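Local coordinates for 3-dehydroshikimate dehydratase (Pseudomonas putida, PDB 5HMQ), which catalyses the metal-dependent dehydration of 3-dehydroshikimate to protocatechuate in its TIM-barrel domain, which is fused to a dioxygenase-like domain without 4-hydroxyphenylpyruvate dioxygenase activity, at residues D529-E534 with Y573-D578; S568-Y573 with E585-Y590; T591-E596 with A622-A627. All blocks are in the same frame, centred on the assembly; numbering follows the deposited sequence.

Contact 1 of 3, residues D529-E534 with Y573-D578; sequences DDIFRE and YNVLYD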
loop_
_atom_site.group_PDB
_atom_site.type_symbol
_atom_site.label_atom_id
_atom_site.label_comp_id
_atom_site.label_asym_id
_atom_site.label_seq_id
_atom_site.Cartn_x
_atom_site.Cartn_y
_atom_site.Cartn_z
ATOM N N ASP C 529 -10.493 9.230 -38.734
ATOM C CA ASP C 529 -10.711 8.459 -39.953
ATOM C C ASP C 529 -9.409 8.205 -40.705
ATOM O O ASP C 529 -9.223 7.128 -41.278
ATOM C CB ASP C 529 -11.710 9.177 -40.860
ATOM C CG ASP C 529 -13.100 9.237 -40.261
ATOM O OD1 ASP C 529 -13.464 8.305 -39.513
ATOM O OD2 ASP C 529 -13.824 10.218 -40.533
ATOM N N ASP C 530 -8.493 9.168 -40.695
ATOM C CA ASP C 530 -7.287 9.123 -41.517
ATOM C C ASP C 530 -6.092 9.428 -40.624
ATOM O O ASP C 530 -5.881 10.583 -40.238
ATOM C CB ASP C 530 -7.377 10.124 -42.673
ATOM C CG ASP C 530 -6.239 9.982 -43.677
ATOM O OD1 ASP C 530 -5.154 9.478 -43.313
ATOM O OD2 ASP C 530 -6.427 10.404 -44.837
ATOM N N ILE C 531 -5.306 8.396 -40.309
ATOM C CA ILE C 531 -4.174 8.576 -39.404
ATOM C C ILE C 531 -3.130 9.496 -40.027
ATOM O O ILE C 531 -2.524 10.325 -39.338
ATOM C CB ILE C 531 -3.577 7.209 -39.011
ATOM C CG1 ILE C 531 -2.501 7.377 -37.934
ATOM C CG2 ILE C 531 -3.024 6.472 -40.227
ATOM C CD1 ILE C 531 -3.042 7.811 -36.586
ATOM N N PHE C 532 -2.917 9.381 -41.343
ATOM C CA PHE C 532 -1.882 10.178 -41.993
ATOM C C PHE C 532 -2.260 11.651 -42.045
ATOM O O PHE C 532 -1.403 12.523 -41.859
ATOM C CB PHE C 532 -1.613 9.649 -43.399
ATOM C CG PHE C 532 -0.940 8.314 -43.418
ATOM C CD1 PHE C 532 0.424 8.212 -43.196
ATOM C CD2 PHE C 532 -1.663 7.162 -43.666
ATOM C CE1 PHE C 532 1.050 6.986 -43.215
ATOM C CE2 PHE C 532 -1.040 5.933 -43.688
ATOM C CZ PHE C 532 0.318 5.848 -43.465
ATOM N N ARG C 533 -3.534 11.951 -42.305
ATOM C CA ARG C 533 -3.959 13.346 -42.343
ATOM C C ARG C 533 -3.851 13.993 -40.968
ATOM O O ARG C 533 -3.497 15.172 -40.853
ATOM C CB ARG C 533 -5.389 13.446 -42.875
ATOM C CG ARG C 533 -5.785 14.855 -43.280
ATOM C CD ARG C 533 -7.267 14.965 -43.585
ATOM N NE ARG C 533 -7.617 16.311 -44.030
ATOM C CZ ARG C 533 -8.862 16.738 -44.222
ATOM N NH1 ARG C 533 -9.886 15.927 -43.998
ATOM N NH2 ARG C 533 -9.081 17.980 -44.628
ATOM N N GLU C 534 -4.143 13.235 -39.909
ATOM C CA GLU C 534 -4.089 13.801 -38.567
ATOM C C GLU C 534 -2.652 13.980 -38.095
ATOM O O GLU C 534 -2.327 14.992 -37.463
ATOM C CB GLU C 534 -4.872 12.924 -37.593
ATOM C CG GLU C 534 -6.358 12.851 -37.900
ATOM C CD GLU C 534 -6.998 14.213 -38.065
ATOM O OE1 GLU C 534 -6.696 15.123 -37.266
ATOM O OE2 GLU C 534 -7.812 14.370 -39.000
ATOM N N TYR C 573 5.807 9.132 -41.318
ATOM C CA TYR C 573 4.813 9.722 -40.433
ATOM C C TYR C 573 4.898 9.183 -39.011
ATOM O O TYR C 573 4.025 9.493 -38.192
ATOM C CB TYR C 573 3.402 9.481 -40.983
ATOM C CG TYR C 573 3.029 10.283 -42.214
ATOM C CD1 TYR C 573 3.461 9.899 -43.478
ATOM C CD2 TYR C 573 2.221 11.408 -42.115
ATOM C CE1 TYR C 573 3.118 10.620 -44.603
ATOM C CE2 TYR C 573 1.870 12.137 -43.238
ATOM C CZ TYR C 573 2.324 11.736 -44.480
ATOM O OH TYR C 573 1.981 12.453 -45.604
ATOM N N ASN C 574 5.928 8.392 -38.702
ATOM C CA ASN C 574 6.150 7.857 -37.357
ATOM C C ASN C 574 4.894 7.181 -36.813
ATOM O O ASN C 574 4.558 7.300 -35.632
ATOM C CB ASN C 574 6.641 8.950 -36.407
ATOM C CG ASN C 574 8.024 9.460 -36.768
ATOM O OD1 ASN C 574 9.004 8.717 -36.721
ATOM N ND2 ASN C 574 8.108 10.734 -37.129
ATOM N N VAL C 575 4.193 6.460 -37.682
ATOM C CA VAL C 575 2.972 5.760 -37.301
ATOM C C VAL C 575 3.330 4.355 -36.837
ATOM O O VAL C 575 4.125 3.660 -37.483
ATOM C CB VAL C 575 1.973 5.721 -38.470
ATOM C CG1 VAL C 575 0.734 4.922 -38.087
ATOM C CG2 VAL C 575 1.587 7.130 -38.882
ATOM N N LEU C 576 2.738 3.938 -35.722
ATOM C CA LEU C 576 2.891 2.594 -35.185
ATOM C C LEU C 576 1.738 1.718 -35.660
ATOM O O LEU C 576 0.644 2.206 -35.951
ATOM C CB LEU C 576 2.947 2.637 -33.658
ATOM C CG LEU C 576 4.133 3.430 -33.105
ATOM C CD1 LEU C 576 3.893 3.835 -31.668
ATOM C CD2 LEU C 576 5.407 2.615 -33.208
ATOM N N TYR C 577 1.992 0.413 -35.734
ATOM C CA TYR C 577 1.108 -0.493 -36.452
ATOM C C TYR C 577 0.873 -1.767 -35.653
ATOM O O TYR C 577 1.745 -2.232 -34.915
ATOM C CB TYR C 577 1.687 -0.836 -37.833
ATOM C CG TYR C 577 0.877 -1.833 -38.626
ATOM C CD1 TYR C 577 -0.268 -1.443 -39.307
ATOM C CD2 TYR C 577 1.265 -3.164 -38.706
ATOM C CE1 TYR C 577 -1.010 -2.355 -40.038
ATOM C CE2 TYR C 577 0.533 -4.081 -39.434
ATOM C CZ TYR C 577 -0.603 -3.672 -40.097
ATOM O OH TYR C 577 -1.335 -4.584 -40.823
ATOM N N ASP C 578 -0.329 -2.321 -35.811
ATOM C CA ASP C 578 -0.685 -3.626 -35.274
ATOM C C ASP C 578 -1.777 -4.228 -36.146
ATOM O O ASP C 578 -2.557 -3.505 -36.772
ATOM C CB ASP C 578 -1.155 -3.537 -33.818
ATOM C CG ASP C 578 -1.259 -4.899 -33.156
ATOM O OD1 ASP C 578 -0.388 -5.757 -33.412
ATOM O OD2 ASP C 578 -2.220 -5.115 -32.387
#
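The backbones come nearest at F532 and Y573, with F532 CA 6.9 Å from Y573 CA, and are wider apart at I531 and V575, so the contact is made mainly by side chains. The two rings form a T-shaped pair: their planes meet at 85° and the edge of F532 points into one face of Y573. F532 CD1 sits 3.5 Å from Y573 CG, displaced from the ring centre toward the rim. F532 can reach this face because its CG stands anti to the carbonyl carbon (chi1 -69°). Beyond the pair, I531 CG1 and V575 CG1 touch at 4.1 Å, the two aliphatic chains sliding past one another in opposite directions. The helix start that carries F532 is fixed by D530 at the N-cap: R533 N gives a fairly straight bond to D530 OD1 (3.1 Å, 161°), arriving from above the carboxylate plane, and F532 N adds a weak one. Around the contact, I531 and V575 both rest on F587 of strand 585-590, while F532 and V575 both touch L570 of helix 564-572. Helix 531-541 thus packs against the end of helix 564-572 and the link into edge strand 576-579.

Contact 2 of 3, residues S568-Y573 with E585-Y590; sequences SELAYY and ELFHVY
L570 and Y573, three residues apart near the end of helix 564-572, are the points at which segment 568-573 meets strand 585-590, through F587 and V589. L570 CA to F587 CA and Y573 CA to V589 CA are both 9.0 Å, so at L570 side chains have to span the gap. In sequence order, S568 first supports the helix itself: S568 O accepts a bond from Y572 N at 3.1 Å, and S568 OG bonds to E565 O. L570 then turns its side chain to the sheet. Its branch CD2 comes within 4.1 Å of F587 CD1, approaching the ring obliquely while the two side chains cross at about a right angle. L570 also touches V575 and Y553, which places it in an apolar layer between helices and sheet. A571 packs on Y553. At Y573, where helical geometry ends, it is the backbone that makes the contact: Y573 O lies 4.3 Å from V589 CG1, while the ring leads away from the strand and the side chain touches V535.

F587 and V589 point to the helical layer, whereas L586 and H588 between them project from the other side of the strand. There L586 CD2 lies 3.8 Å above the plane of the H588 imidazole, over its centre, and H588 ND1 bonds to OE2 of E601, a magnesium ligand, making H588 a second-shell residue. Helices on the outer face of a curved mixed sheet, with the metal on its inner face, fit the vicinal oxygen chelate (VOC) fold, whose paired beta-alpha-beta-beta-beta units build such a sheet; this is the second VOC module of the hydroxyphenylpyruvate dioxygenase-like domain.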
loop_
_atom_site.group_PDB
_atom_site.type_symbol
_atom_site.label_atom_id
_atom_site.label_comp_id
_atom_site.label_asym_id
_atom_site.label_seq_id
_atom_site.Cartn_x
_atom_site.Cartn_y
_atom_site.Cartn_z
ATOM N N SER C 568 6.933 2.965 -46.316
ATOM C CA SER C 568 7.803 4.128 -46.231
ATOM C C SER C 568 7.040 5.372 -45.814
ATOM O O SER C 568 7.640 6.295 -45.254
ATOM C CB SER C 568 8.503 4.363 -47.569
ATOM O OG SER C 568 7.613 4.901 -48.531
ATOM N N GLU C 569 5.731 5.416 -46.066
ATOM C CA GLU C 569 4.919 6.509 -45.546
ATOM C C GLU C 569 4.742 6.385 -44.038
ATOM O O GLU C 569 4.866 7.377 -43.314
ATOM C CB GLU C 569 3.569 6.539 -46.258
ATOM C CG GLU C 569 3.651 7.016 -47.698
ATOM C CD GLU C 569 2.344 6.848 -48.450
ATOM O OE1 GLU C 569 1.298 6.656 -47.798
ATOM O OE2 GLU C 569 2.368 6.910 -49.699
ATOM N N LEU C 570 4.458 5.171 -43.549
ATOM C CA LEU C 570 4.368 4.957 -42.111
ATOM C C LEU C 570 5.657 5.364 -41.414
ATOM O O LEU C 570 5.627 5.975 -40.342
ATOM C CB LEU C 570 4.042 3.490 -41.819
ATOM C CG LEU C 570 2.694 3.002 -42.349
ATOM C CD1 LEU C 570 2.684 1.485 -42.396
ATOM C CD2 LEU C 570 1.568 3.511 -41.449
ATOM N N ALA C 571 6.802 5.031 -42.007
ATOM C CA ALA C 571 8.079 5.404 -41.405
ATOM C C ALA C 571 8.261 6.918 -41.412
ATOM O O ALA C 571 8.817 7.490 -40.466
ATOM C CB ALA C 571 9.228 4.714 -42.146
ATOM N N TYR C 572 7.810 7.584 -42.477
ATOM C CA TYR C 572 7.930 9.037 -42.534
ATOM C C TYR C 572 6.976 9.723 -41.566
ATOM O O TYR C 572 7.303 10.786 -41.029
ATOM C CB TYR C 572 7.674 9.554 -43.947
ATOM C CG TYR C 572 8.111 10.992 -44.114
ATOM C CD1 TYR C 572 9.453 11.317 -44.266
ATOM C CD2 TYR C 572 7.188 12.029 -44.054
ATOM C CE1 TYR C 572 9.857 12.631 -44.399
ATOM C CE2 TYR C 572 7.586 13.348 -44.182
ATOM C CZ TYR C 572 8.921 13.642 -44.354
ATOM O OH TYR C 572 9.324 14.951 -44.480
ATOM N N TYR C 573 5.807 9.132 -41.318
ATOM C CA TYR C 573 4.813 9.722 -40.433
ATOM C C TYR C 573 4.898 9.183 -39.011
ATOM O O TYR C 573 4.025 9.493 -38.192
ATOM C CB TYR C 573 3.402 9.481 -40.983
ATOM C CG TYR C 573 3.029 10.283 -42.214
ATOM C CD1 TYR C 573 3.461 9.899 -43.478
ATOM C CD2 TYR C 573 2.221 11.408 -42.115
ATOM C CE1 TYR C 573 3.118 10.620 -44.603
ATOM C CE2 TYR C 573 1.870 12.137 -43.238
ATOM C CZ TYR C 573 2.324 11.736 -44.480
ATOM O OH TYR C 573 1.981 12.453 -45.604
ATOM N N GLU C 585 -6.771 -3.863 -38.528
ATOM C CA GLU C 585 -5.500 -3.166 -38.409
ATOM C C GLU C 585 -5.650 -1.942 -37.520
ATOM O O GLU C 585 -6.719 -1.329 -37.450
ATOM C CB GLU C 585 -4.956 -2.740 -39.775
ATOM C CG GLU C 585 -4.534 -3.892 -40.661
ATOM C CD GLU C 585 -4.028 -3.421 -42.004
ATOM O OE1 GLU C 585 -4.809 -2.786 -42.744
ATOM O OE2 GLU C 585 -2.845 -3.676 -42.314
ATOM N N LEU C 586 -4.556 -1.587 -36.852
ATOM C CA LEU C 586 -4.497 -0.408 -36.002
ATOM C C LEU C 586 -3.359 0.491 -36.457
ATOM O O LEU C 586 -2.236 0.021 -36.674
ATOM C CB LEU C 586 -4.302 -0.791 -34.533
ATOM C CG LEU C 586 -4.205 0.378 -33.547
ATOM C CD1 LEU C 586 -5.536 1.114 -33.459
ATOM C CD2 LEU C 586 -3.754 -0.091 -32.173
ATOM N N PHE C 587 -3.654 1.779 -36.595
ATOM C CA PHE C 587 -2.658 2.810 -36.860
ATOM C C PHE C 587 -2.774 3.842 -35.751
ATOM O O PHE C 587 -3.832 4.458 -35.584
ATOM C CB PHE C 587 -2.876 3.464 -38.226
ATOM C CG PHE C 587 -3.010 2.486 -39.358
ATOM C CD1 PHE C 587 -1.887 1.918 -39.936
ATOM C CD2 PHE C 587 -4.258 2.131 -39.840
ATOM C CE1 PHE C 587 -2.007 1.019 -40.982
ATOM C CE2 PHE C 587 -4.383 1.230 -40.884
ATOM C CZ PHE C 587 -3.257 0.675 -41.454
ATOM N N HIS C 588 -1.698 4.025 -34.991
ATOM C CA HIS C 588 -1.757 4.922 -33.850
ATOM C C HIS C 588 -0.403 5.579 -33.632
ATOM O O HIS C 588 0.640 5.029 -33.997
ATOM C CB HIS C 588 -2.220 4.185 -32.582
ATOM C CG HIS C 588 -1.348 3.032 -32.183
ATOM N ND1 HIS C 588 -1.052 2.748 -30.867
ATOM C CD2 HIS C 588 -0.721 2.085 -32.921
ATOM C CE1 HIS C 588 -0.275 1.681 -30.812
ATOM N NE2 HIS C 588 -0.059 1.260 -32.044
ATOM N N VAL C 589 -0.440 6.777 -33.044
ATOM C CA VAL C 589 0.748 7.538 -32.688
ATOM C C VAL C 589 0.574 8.076 -31.274
ATOM O O VAL C 589 -0.541 8.201 -30.763
ATOM C CB VAL C 589 1.027 8.699 -33.667
ATOM C CG1 VAL C 589 1.333 8.167 -35.056
ATOM C CG2 VAL C 589 -0.153 9.663 -33.700
ATOM N N TYR C 590 1.700 8.397 -30.642
ATOM C CA TYR C 590 1.708 8.929 -29.289
ATOM C C TYR C 590 2.419 10.275 -29.249
ATOM O O TYR C 590 3.359 10.523 -30.009
ATOM C CB TYR C 590 2.394 7.964 -28.314
ATOM C CG TYR C 590 1.722 6.616 -28.189
ATOM C CD1 TYR C 590 0.589 6.458 -27.405
ATOM C CD2 TYR C 590 2.227 5.499 -28.841
ATOM C CE1 TYR C 590 -0.027 5.231 -27.275
ATOM C CE2 TYR C 590 1.614 4.263 -28.718
ATOM C CZ TYR C 590 0.486 4.139 -27.933
ATOM O OH TYR C 590 -0.134 2.917 -27.801
#

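Contact 3 of 3, residues T591-E596 with A622-A627; sequences TEPFEE and AAMAKA
M624, modelled as selenomethionine, lays the outer half of its side chain across P593 and the carbonyl of T591. It belongs to helix 617-625, which follows the last sheet strand of the second vicinal oxygen chelate (VOC) module and here packs on the loop joining strands 585-590 and 599-606. In related hydroxyphenylpyruvate dioxygenase folds a C-terminal helix lies over the metal pocket; consistent with that, the M624 side chain is about 7 Å from that of the magnesium ligand H523. The reach comes from an extended chain, since both torsions beyond CG are anti (chi2 -179°, chi3 178°). M624 SE therefore lies 4.1 Å from P593 CG and 4.2 Å from P593 CD, and the terminal methyl goes on to the carbonyl, where M624 CE is 3.2 Å from T591 O. No hydrogen bond crosses the contact, so these apolar and methyl-to-carbonyl approaches carry it.

The loop is held from its far side. The T591 side chain points away from the helix and touches W316 of helix 307-319, and F594 sets its ring edge-to-face with the same tryptophan. A salt bridge from E595 to R312 adds a polar tie to that helix, which belongs to the first VOC module. T591 OG1 also bonds with F600 N, tying the loop to the incoming strand, and donates within the loop to E592 O at 2.9 Å, tilted 35° from the plane of that carbonyl.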
loop_
_atom_site.group_PDB
_atom_site.type_symbol
_atom_site.label_atom_id
_atom_site.label_comp_id
_atom_site.label_asym_id
_atom_site.label_seq_id
_atom_site.Cartn_x
_atom_site.Cartn_y
_atom_site.Cartn_z
ATOM N N THR C 591 1.958 11.141 -28.352
ATOM C CA THR C 591 2.678 12.360 -28.026
ATOM C C THR C 591 3.614 12.113 -26.848
ATOM O O THR C 591 3.513 11.110 -26.139
ATOM C CB THR C 591 1.710 13.496 -27.687
ATOM O OG1 THR C 591 1.198 13.308 -26.361
ATOM C CG2 THR C 591 0.552 13.526 -28.665
ATOM N N GLU C 592 4.532 13.049 -26.635
ATOM C CA GLU C 592 5.304 13.047 -25.408
ATOM C C GLU C 592 4.378 13.355 -24.235
ATOM O O GLU C 592 3.293 13.910 -24.420
ATOM C CB GLU C 592 6.430 14.076 -25.478
ATOM C CG GLU C 592 7.505 13.760 -26.499
ATOM C CD GLU C 592 8.569 14.838 -26.570
ATOM O OE1 GLU C 592 8.257 16.005 -26.253
ATOM O OE2 GLU C 592 9.717 14.520 -26.950
ATOM N N PRO C 593 4.774 12.987 -23.017
ATOM C CA PRO C 593 3.944 13.320 -21.854
ATOM C C PRO C 593 3.822 14.826 -21.678
ATOM O O PRO C 593 4.787 15.571 -21.860
ATOM C CB PRO C 593 4.697 12.675 -20.683
ATOM C CG PRO C 593 5.515 11.598 -21.306
ATOM C CD PRO C 593 5.908 12.120 -22.653
ATOM N N PHE C 594 2.617 15.272 -21.333
ATOM C CA PHE C 594 2.394 16.672 -20.991
ATOM C C PHE C 594 2.947 16.925 -19.595
ATOM O O PHE C 594 2.340 16.522 -18.596
ATOM C CB PHE C 594 0.910 17.025 -21.065
ATOM C CG PHE C 594 0.590 18.402 -20.545
ATOM C CD1 PHE C 594 0.793 19.521 -21.337
ATOM C CD2 PHE C 594 0.084 18.575 -19.266
ATOM C CE1 PHE C 594 0.500 20.786 -20.861
ATOM C CE2 PHE C 594 -0.212 19.836 -18.786
ATOM C CZ PHE C 594 -0.002 20.943 -19.583
ATOM N N GLU C 595 4.094 17.601 -19.531
ATOM C CA GLU C 595 4.755 17.957 -18.278
ATOM C C GLU C 595 4.853 16.761 -17.331
ATOM O O GLU C 595 4.463 16.821 -16.163
ATOM C CB GLU C 595 4.047 19.140 -17.616
ATOM C CG GLU C 595 4.069 20.389 -18.482
ATOM C CD GLU C 595 3.572 21.619 -17.762
ATOM O OE1 GLU C 595 3.398 21.563 -16.525
ATOM O OE2 GLU C 595 3.351 22.646 -18.436
ATOM N N GLU C 596 5.375 15.656 -17.869
ATOM C CA GLU C 596 5.748 14.466 -17.104
ATOM C C GLU C 596 4.550 13.783 -16.446
ATOM O O GLU C 596 4.694 13.128 -15.411
ATOM C CB GLU C 596 6.817 14.798 -16.055
ATOM C CG GLU C 596 8.008 15.585 -16.595
ATOM C CD GLU C 596 8.969 14.739 -17.423
ATOM O OE1 GLU C 596 8.659 13.562 -17.692
ATOM O OE2 GLU C 596 10.037 15.259 -17.802
ATOM N N ALA C 622 10.737 3.058 -25.293
ATOM C CA ALA C 622 12.072 3.392 -25.775
ATOM C C ALA C 622 12.097 4.780 -26.402
ATOM O O ALA C 622 13.062 5.533 -26.225
ATOM C CB ALA C 622 12.549 2.340 -26.774
ATOM N N ALA C 623 11.043 5.133 -27.141
ATOM C CA ALA C 623 10.979 6.447 -27.774
ATOM C C ALA C 623 10.899 7.561 -26.736
ATOM O O ALA C 623 11.617 8.563 -26.831
ATOM C CB ALA C 623 9.785 6.513 -28.726
HETATM N N MSE C 624 10.032 7.406 -25.739
HETATM C CA MSE C 624 9.895 8.407 -24.685
HETATM C C MSE C 624 11.156 8.488 -23.829
HETATM O O MSE C 624 11.436 9.520 -23.219
HETATM C CB MSE C 624 8.682 8.101 -23.801
HETATM C CG MSE C 624 7.341 8.353 -24.471
HETATM SE SE MSE C 624 5.811 7.984 -23.309
HETATM C CE MSE C 624 4.381 8.494 -24.526
ATOM N N ALA C 625 11.918 7.390 -23.795
ATOM C CA ALA C 625 13.152 7.371 -23.017
ATOM C C ALA C 625 14.156 8.388 -23.544
ATOM O O ALA C 625 14.815 9.084 -22.761
ATOM C CB ALA C 625 13.758 5.967 -23.024
ATOM N N LYS C 626 14.286 8.493 -24.867
ATOM C CA LYS C 626 15.201 9.452 -25.486
ATOM C C LYS C 626 14.629 10.856 -25.305
ATOM O O LYS C 626 13.973 11.419 -26.185
ATOM C CB LYS C 626 15.421 9.119 -26.958
ATOM C CG LYS C 626 16.040 7.749 -27.194
ATOM C CD LYS C 626 16.260 7.478 -28.676
ATOM C CE LYS C 626 17.375 8.341 -29.248
ATOM N NZ LYS C 626 17.560 8.111 -30.710
ATOM N N ALA C 627 14.882 11.423 -24.130
ATOM C CA ALA C 627 14.425 12.767 -23.801
ATOM C C ALA C 627 15.298 13.372 -22.706
ATOM O O ALA C 627 16.450 12.975 -22.528
ATOM C CB ALA C 627 12.967 12.746 -23.368
#

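In the fold
Contacts 1 and 2 form one cluster, their centres 4 Å apart: they share Y573, their segments alternate along the chain, and D578 O probably bonds to L586 N (2.8 Å) between neighbouring strands. Contact 3 is separate, its centre 19 Å from that of contact 1 and 18 Å from that of contact 2, although T591 directly follows Y590. All three lie near the magnesium site of H445, H523 and E601 without supplying a ligand, contacts 1 and 2 approaching it as one cluster: the side chains of I531, V589 and M624 lie about 12, 11 and 10 Å from the ion. The catalytic metal of dehydration belongs instead to the TIM barrel, at E136, D167, Q193 and E241.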